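Local coordinates for protein endoglucanase A (PDB 1EDG) that hydrolyses internal beta-1,4-glucosidic bonds of cellulose, as a family 5 endoglucanase with a TIM-barrel catalytic domain, at residues A[85-90]-A[97-102]; A[123-126]-A[130-133]; A[280-285]-A[323-328]. One frame throughout, in Å; residues are numbered along the deposited sequence.

Contact 1: residues A[85-90]-A[97-102]; sequences HPHVSG and DVWMNR
His87 lays its imidazole flat over the indole of Trp99, and this single pair of side chains makes the whole contact. The imidazole and the six-membered ring of the indole have centroids 3.5 Å apart and planes inclined by only 9°, a face-to-face stack. Overlap is extensive: NE2 of His87 lies 3.3 Å from CE3 of Trp99, while CE1 of His87 sits against CZ2 of Trp99 and the two CG atoms come almost as near each other. The fusion carbon CD2 of the indole comes under the centre of the imidazole. CB of His87 extends the overlap to the five-membered ring, where it makes a CH-pi contact 4.1 Å from the centroid, 22° off the ring normal. Both CB atoms are directed at the partner segment. On the helix, CG of Trp99 is anti to the backbone N (chi1 -178°), which carries the indole off the first turn and broadside to the histidine. No hydrogen bond joins the two segments; broad contact between flat faces does the work. Pro86 CB lies over the rim of the other imidazole face, so the ring is flanked on both sides. Backbone hydrogen bonding between His87 and Ser96 joins the two ends of the hairpin just before the helix. The stack lies at the base of this small antiparallel hairpin of strands 88-89 and 94-95 and joins the residue before it to the first turn of helix 97-111, which follows barrel strand 77-80 in the chain. The ring of Tyr53, from helix 53-56, meets the His87 ring steeply, and Phe39 packs edge-to-face with Trp99, placing the buried pair among neighbouring aromatic residues.

Contact 2: residues A[123-126]-A[130-133]; sequences HDVD and GYFP
Val125 and the Tyr131 ring meet at a slant, with one valine methyl doing the touching: CG2 of Val125 is 3.6 Å from OH and 3.8 Å from CZ of Tyr131. The CB of Tyr131 starts away from the other segment, but CG stands between the backbone N and the carbonyl carbon (chi1 71°), which brings the phenol back against residues 124 and 125. The carbonyl O of Asp124 approaches the ring obliquely, 3.4 Å from CD1 of Tyr131. The second valine methyl points elsewhere, toward Phe132 and Pro133: CG1 of Val125 is 3.9 Å from CD1 of Phe132, again at an oblique angle. The two branches of Val125 therefore fill separate places, one by the tyrosine and the other by the Phe132-Pro133 pair.

The backbones are joined by three hydrogen bonds. Tyr131 N gives the straightest, 3.1 Å to Asp124 O with an angle of 164° at the hydrogen. Asp126 N reaches Tyr131 O at 2.8 Å and Gly130 N reaches Asp126 O at 2.8 Å, both more bent. Gly130 and Tyr131 together face Asp126, a classic beta bulge, in the loop between strand 116-120 and helix 138-155. The CA-H of Gly130 also approaches Asp124 O, with CA 3.5 Å from that oxygen.

The Asp124 carboxylate turns from this pairing: OD1 meets His85, while OD2 accepts from the Tyr144 hydroxyl and Trp84 N. Asp126 OD1 takes Lys129 N within the turn. Three backbone bonds thus pair part of the polar backbone within the loop, while the carboxylates turn to other donors. The several donors around Asp124 would probably stabilise its negative charge, and they hold the carboxylate between the loop after strand 77-80 and helix 138-155.

Contact 3: residues A[280-285]-A[323-328]; sequences KDQSEV and MSYYVA
Tyr325 reaches from helix 316-332 to helix 279-297 and, with Val285 and Gln282, accounts for most of the buried surface. With CG anti to the backbone N (chi1 -178°), the phenol extends straight off its helix toward residues 282 and 285. Its hydroxyl end lies against the aliphatic stem of Gln282, OH of Tyr325 being 3.2 Å from CB and 3.4 Å from CG of Gln282. The two side chains cross at about a right angle, although the amide and ring planes are only 18° apart. This is contact with the stem of the glutamine: its polar end looks elsewhere, NE2 donating to Ile276 O in the loop before the helix.

Val285, one turn on, points its CB at the partner helix and meets Tyr325 at the ring edge, CB of Val285 lying 4.0 Å from CE2 of Tyr325. Its CG1 branch serves both aromatics, 4.0 Å from CD2 of Tyr326 and equally 4.0 Å from CD2 of Tyr325. The valine is thereby wedged between two consecutive tyrosines whose rings diverge from the helix. No hydrogen bond joins the two segments.

The axes of the two short helical segments approach to 10.7 Å, at a crossing angle of -52°. These are the helices after barrel strands 249-254 and 303-308, neighbours in the outer layer of the TIM barrel. Trp274 touches Val285 and Tyr325 from the loop side, while Tyr326 runs inward to Ile305 and Cys308 of strand 303-308 and its hydroxyl hydrogen-bonds to Ala255 O just past strand 249-254, tying helix 316-332 to the barrel.

Contacts 1 and 2 adjoin, with centres about 16 Å apart on one side of the chain's centre. They are joined directly by His85 ND1, 2.9 Å from Asp124 OD1 in a probable hydrogen bond, so the loop after strand 77-80 is coupled to that after strand 116-120. Contact 3 lies across the chain's centre, about 40 Å from contact 1 and 32 Å from contact 2 between centres, with nearest atoms about 25 and 18 Å away. In TIM barrels the loops following the strands border the active site; contact 2 and the 85-90 half of contact 1 probably do so here, while 97-102 opens the next helix and contact 3 joins two outer-layer helices.

Contact 1: residues A[85-90]-A[97-102]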
# COMPACT_ATOMS: atom_id res chain seq x y z
N HIS A 85 9.35 8.71 11.66
CA HIS A 85 10.59 9.44 11.96
C HIS A 85 10.48 10.82 12.61
O HIS A 85 11.34 11.18 13.42
CB HIS A 85 11.57 9.42 10.77
CG HIS A 85 11.32 10.47 9.73
ND1 HIS A 85 10.63 10.22 8.56
CD2 HIS A 85 11.70 11.77 9.67
CE1 HIS A 85 10.60 11.32 7.83
NE2 HIS A 85 11.24 12.27 8.48
N PRO A 86 9.46 11.63 12.27
CA PRO A 86 9.44 12.93 12.96
C PRO A 86 8.81 12.85 14.35
O PRO A 86 8.67 13.87 15.04
CB PRO A 86 8.64 13.82 12.00
CG PRO A 86 7.73 12.88 11.33
CD PRO A 86 8.56 11.64 11.10
N HIS A 87 8.49 11.64 14.80
CA HIS A 87 7.86 11.42 16.10
C HIS A 87 8.66 10.46 16.99
O HIS A 87 8.14 9.91 17.96
CB HIS A 87 6.46 10.87 15.88
CG HIS A 87 5.63 11.72 14.96
ND1 HIS A 87 5.52 11.45 13.61
CD2 HIS A 87 4.95 12.86 15.18
CE1 HIS A 87 4.80 12.40 13.04
NE2 HIS A 87 4.45 13.27 13.97
N VAL A 88 9.94 10.32 16.66
CA VAL A 88 10.85 9.43 17.37
C VAL A 88 11.98 10.26 18.01
O VAL A 88 12.41 11.27 17.44
CB VAL A 88 11.39 8.40 16.34
CG1 VAL A 88 12.79 7.98 16.65
CG2 VAL A 88 10.46 7.20 16.28
N SER A 89 12.46 9.83 19.18
CA SER A 89 13.55 10.53 19.86
C SER A 89 14.50 9.57 20.58
O SER A 89 14.12 8.45 20.94
CB SER A 89 13.00 11.55 20.87
OG SER A 89 12.39 10.92 21.99
N GLY A 90 15.72 10.02 20.82
CA GLY A 90 16.69 9.21 21.52
C GLY A 90 17.35 8.13 20.69
O GLY A 90 16.94 7.84 19.56
N ASP A 97 4.08 9.13 22.70
CA ASP A 97 2.79 8.56 23.08
C ASP A 97 1.61 9.35 22.52
O ASP A 97 0.55 8.79 22.26
CB ASP A 97 2.67 8.48 24.60
CG ASP A 97 3.53 7.38 25.19
OD1 ASP A 97 3.38 6.22 24.77
OD2 ASP A 97 4.35 7.69 26.09
N VAL A 98 1.81 10.65 22.32
CA VAL A 98 0.77 11.52 21.79
C VAL A 98 0.45 11.10 20.35
O VAL A 98 -0.71 11.01 19.97
CB VAL A 98 1.20 13.02 21.84
CG1 VAL A 98 0.27 13.90 21.00
CG2 VAL A 98 1.18 13.51 23.28
N TRP A 99 1.50 10.81 19.59
CA TRP A 99 1.34 10.38 18.20
C TRP A 99 0.75 8.98 18.15
O TRP A 99 -0.19 8.72 17.38
CB TRP A 99 2.68 10.41 17.49
CG TRP A 99 2.61 10.02 16.04
CD1 TRP A 99 3.08 8.87 15.48
CD2 TRP A 99 2.11 10.82 14.96
NE1 TRP A 99 2.92 8.91 14.12
CE2 TRP A 99 2.32 10.09 13.77
CE3 TRP A 99 1.51 12.09 14.87
CZ2 TRP A 99 1.96 10.58 12.51
CZ3 TRP A 99 1.15 12.58 13.61
CH2 TRP A 99 1.38 11.82 12.45
N MET A 100 1.28 8.07 18.98
CA MET A 100 0.79 6.69 19.02
C MET A 100 -0.69 6.63 19.37
O MET A 100 -1.45 5.87 18.76
CB MET A 100 1.60 5.87 20.03
CG MET A 100 1.30 4.37 20.00
SD MET A 100 1.81 3.55 18.45
CE MET A 100 3.42 2.96 18.93
N ASN A 101 -1.11 7.43 20.34
CA ASN A 101 -2.52 7.46 20.76
C ASN A 101 -3.45 7.87 19.63
O ASN A 101 -4.51 7.26 19.45
CB ASN A 101 -2.72 8.41 21.95
CG ASN A 101 -2.10 7.88 23.23
OD1 ASN A 101 -1.80 6.69 23.34
ND2 ASN A 101 -1.90 8.77 24.20
N ARG A 102 -3.06 8.88 18.87
CA ARG A 102 -3.87 9.36 17.76
C ARG A 102 -3.95 8.31 16.64
O ARG A 102 -5.03 8.07 16.09
CB ARG A 102 -3.33 10.69 17.23
CG ARG A 102 -4.09 11.26 16.04
CD ARG A 102 -5.59 11.42 16.31
NE ARG A 102 -6.29 11.83 15.10
CZ ARG A 102 -7.57 11.58 14.84
NH1 ARG A 102 -8.33 10.93 15.71
NH2 ARG A 102 -8.09 11.95 13.68

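Contact 2: residues A[123-126]-A[130-133]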
# COMPACT_ATOMS: atom_id res chain seq x y z
N HIS A 123 7.27 7.17 4.85
CA HIS A 123 8.40 7.99 4.42
C HIS A 123 9.46 8.05 5.52
O HIS A 123 9.71 9.11 6.11
CB HIS A 123 7.93 9.41 4.04
CG HIS A 123 7.03 9.45 2.84
ND1 HIS A 123 5.85 10.17 2.82
CD2 HIS A 123 7.15 8.90 1.61
CE1 HIS A 123 5.29 10.07 1.62
NE2 HIS A 123 6.07 9.31 0.87
N ASP A 124 10.05 6.90 5.81
CA ASP A 124 11.07 6.80 6.85
C ASP A 124 12.45 6.40 6.32
O ASP A 124 13.30 5.94 7.08
CB ASP A 124 10.61 5.83 7.95
CG ASP A 124 9.51 6.42 8.82
OD1 ASP A 124 9.36 7.67 8.84
OD2 ASP A 124 8.82 5.65 9.52
N VAL A 125 12.65 6.56 5.01
CA VAL A 125 13.94 6.26 4.40
C VAL A 125 14.72 7.57 4.58
O VAL A 125 14.50 8.53 3.83
CB VAL A 125 13.81 5.94 2.89
CG1 VAL A 125 15.18 5.55 2.32
CG2 VAL A 125 12.81 4.82 2.66
N ASP A 126 15.59 7.60 5.58
CA ASP A 126 16.38 8.78 5.90
C ASP A 126 17.62 8.29 6.64
O ASP A 126 17.51 7.69 7.71
CB ASP A 126 15.56 9.69 6.82
CG ASP A 126 16.22 11.03 7.06
OD1 ASP A 126 17.27 11.08 7.73
OD2 ASP A 126 15.69 12.05 6.58
N GLY A 130 15.92 7.80 10.07
CA GLY A 130 15.25 6.52 9.89
C GLY A 130 16.20 5.43 9.42
O GLY A 130 17.25 5.23 10.02
N TYR A 131 15.82 4.73 8.35
CA TYR A 131 16.65 3.67 7.80
C TYR A 131 17.04 4.02 6.37
O TYR A 131 16.46 4.92 5.77
CB TYR A 131 15.91 2.31 7.85
CG TYR A 131 14.75 2.15 6.88
CD1 TYR A 131 13.47 2.58 7.22
CD2 TYR A 131 14.94 1.60 5.62
CE1 TYR A 131 12.41 2.46 6.32
CE2 TYR A 131 13.89 1.48 4.71
CZ TYR A 131 12.63 1.92 5.07
OH TYR A 131 11.60 1.83 4.16
N PHE A 132 18.07 3.36 5.85
CA PHE A 132 18.53 3.58 4.48
C PHE A 132 19.10 2.22 4.09
O PHE A 132 20.03 1.72 4.72
CB PHE A 132 19.61 4.67 4.40
CG PHE A 132 19.86 5.15 3.01
CD1 PHE A 132 19.07 6.16 2.45
CD2 PHE A 132 20.87 4.59 2.23
CE1 PHE A 132 19.29 6.59 1.14
CE2 PHE A 132 21.09 5.02 0.91
CZ PHE A 132 20.29 6.02 0.37
N PRO A 133 18.51 1.59 3.06
CA PRO A 133 18.92 0.27 2.56
C PRO A 133 20.24 0.14 1.80
O PRO A 133 20.24 -0.09 0.59
CB PRO A 133 17.72 -0.13 1.70
CG PRO A 133 17.33 1.16 1.09
CD PRO A 133 17.39 2.12 2.27

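Contact 3: residues A[280-285]-A[323-328]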
# COMPACT_ATOMS: atom_id res chain seq x y z
N LYS A 280 -1.92 -3.42 -26.96
CA LYS A 280 -0.72 -2.85 -26.37
C LYS A 280 -1.04 -2.18 -25.04
O LYS A 280 -0.33 -2.39 -24.05
CB LYS A 280 -0.06 -1.84 -27.32
CG LYS A 280 0.81 -2.48 -28.39
CD LYS A 280 -0.00 -3.31 -29.38
CE LYS A 280 0.91 -4.11 -30.29
NZ LYS A 280 1.89 -3.25 -31.01
N ASP A 281 -2.12 -1.41 -25.01
CA ASP A 281 -2.53 -0.72 -23.79
C ASP A 281 -2.95 -1.73 -22.73
O ASP A 281 -2.66 -1.55 -21.55
CB ASP A 281 -3.67 0.27 -24.07
CG ASP A 281 -3.18 1.53 -24.78
OD1 ASP A 281 -1.96 1.80 -24.78
OD2 ASP A 281 -4.02 2.27 -25.33
N GLN A 282 -3.60 -2.81 -23.17
CA GLN A 282 -4.02 -3.87 -22.26
C GLN A 282 -2.78 -4.50 -21.62
O GLN A 282 -2.72 -4.70 -20.40
CB GLN A 282 -4.80 -4.94 -23.01
CG GLN A 282 -6.19 -4.51 -23.49
CD GLN A 282 -6.84 -5.53 -24.42
OE1 GLN A 282 -6.21 -6.51 -24.84
NE2 GLN A 282 -8.10 -5.32 -24.76
N SER A 283 -1.76 -4.75 -22.44
CA SER A 283 -0.51 -5.35 -21.98
C SER A 283 0.21 -4.52 -20.92
O SER A 283 0.88 -5.08 -20.05
CB SER A 283 0.44 -5.57 -23.17
OG SER A 283 -0.08 -6.55 -24.06
N GLU A 284 0.08 -3.20 -21.00
CA GLU A 284 0.72 -2.29 -20.05
C GLU A 284 0.21 -2.54 -18.63
O GLU A 284 0.87 -2.17 -17.66
CB GLU A 284 0.45 -0.83 -20.42
CG GLU A 284 1.08 -0.36 -21.74
CD GLU A 284 2.60 -0.24 -21.69
OE1 GLU A 284 3.18 -0.10 -20.58
OE2 GLU A 284 3.22 -0.28 -22.77
N VAL A 285 -0.98 -3.13 -18.53
CA VAL A 285 -1.60 -3.44 -17.25
C VAL A 285 -1.37 -4.89 -16.82
O VAL A 285 -1.05 -5.16 -15.67
CB VAL A 285 -3.14 -3.16 -17.29
CG1 VAL A 285 -3.82 -3.68 -16.03
CG2 VAL A 285 -3.40 -1.67 -17.45
N MET A 323 -9.52 1.79 -14.48
CA MET A 323 -9.61 1.22 -13.13
C MET A 323 -10.44 -0.07 -13.09
O MET A 323 -10.10 -1.00 -12.35
CB MET A 323 -10.14 2.24 -12.11
CG MET A 323 -9.16 3.38 -11.79
SD MET A 323 -7.46 2.81 -11.36
CE MET A 323 -7.76 1.85 -9.86
N SER A 324 -11.51 -0.12 -13.88
CA SER A 324 -12.36 -1.32 -13.93
C SER A 324 -11.58 -2.53 -14.46
O SER A 324 -11.62 -3.61 -13.87
CB SER A 324 -13.60 -1.08 -14.82
OG SER A 324 -14.49 -0.16 -14.22
N TYR A 325 -10.86 -2.31 -15.56
CA TYR A 325 -10.05 -3.35 -16.19
C TYR A 325 -8.91 -3.79 -15.25
O TYR A 325 -8.65 -4.99 -15.10
CB TYR A 325 -9.47 -2.80 -17.49
CG TYR A 325 -8.64 -3.78 -18.29
CD1 TYR A 325 -9.24 -4.66 -19.19
CD2 TYR A 325 -7.24 -3.79 -18.19
CE1 TYR A 325 -8.47 -5.52 -19.97
CE2 TYR A 325 -6.47 -4.65 -18.96
CZ TYR A 325 -7.09 -5.51 -19.85
OH TYR A 325 -6.31 -6.35 -20.62
N TYR A 326 -8.25 -2.82 -14.62
CA TYR A 326 -7.16 -3.08 -13.69
C TYR A 326 -7.63 -4.00 -12.55
O TYR A 326 -7.02 -5.04 -12.29
CB TYR A 326 -6.64 -1.74 -13.12
CG TYR A 326 -5.35 -1.81 -12.33
CD1 TYR A 326 -5.33 -2.36 -11.04
CD2 TYR A 326 -4.16 -1.30 -12.85
CE1 TYR A 326 -4.15 -2.40 -10.29
CE2 TYR A 326 -2.97 -1.33 -12.11
CZ TYR A 326 -2.98 -1.88 -10.83
OH TYR A 326 -1.83 -1.91 -10.08
N VAL A 327 -8.73 -3.64 -11.90
CA VAL A 327 -9.25 -4.44 -10.79
C VAL A 327 -9.72 -5.83 -11.24
O VAL A 327 -9.45 -6.82 -10.57
CB VAL A 327 -10.39 -3.69 -10.05
CG1 VAL A 327 -11.00 -4.59 -8.98
CG2 VAL A 327 -9.85 -2.41 -9.40
N ALA A 328 -10.41 -5.90 -12.38
CA ALA A 328 -10.90 -7.17 -12.91
C ALA A 328 -9.74 -8.12 -13.22
O ALA A 328 -9.80 -9.31 -12.88
CB ALA A 328 -11.74 -6.94 -14.16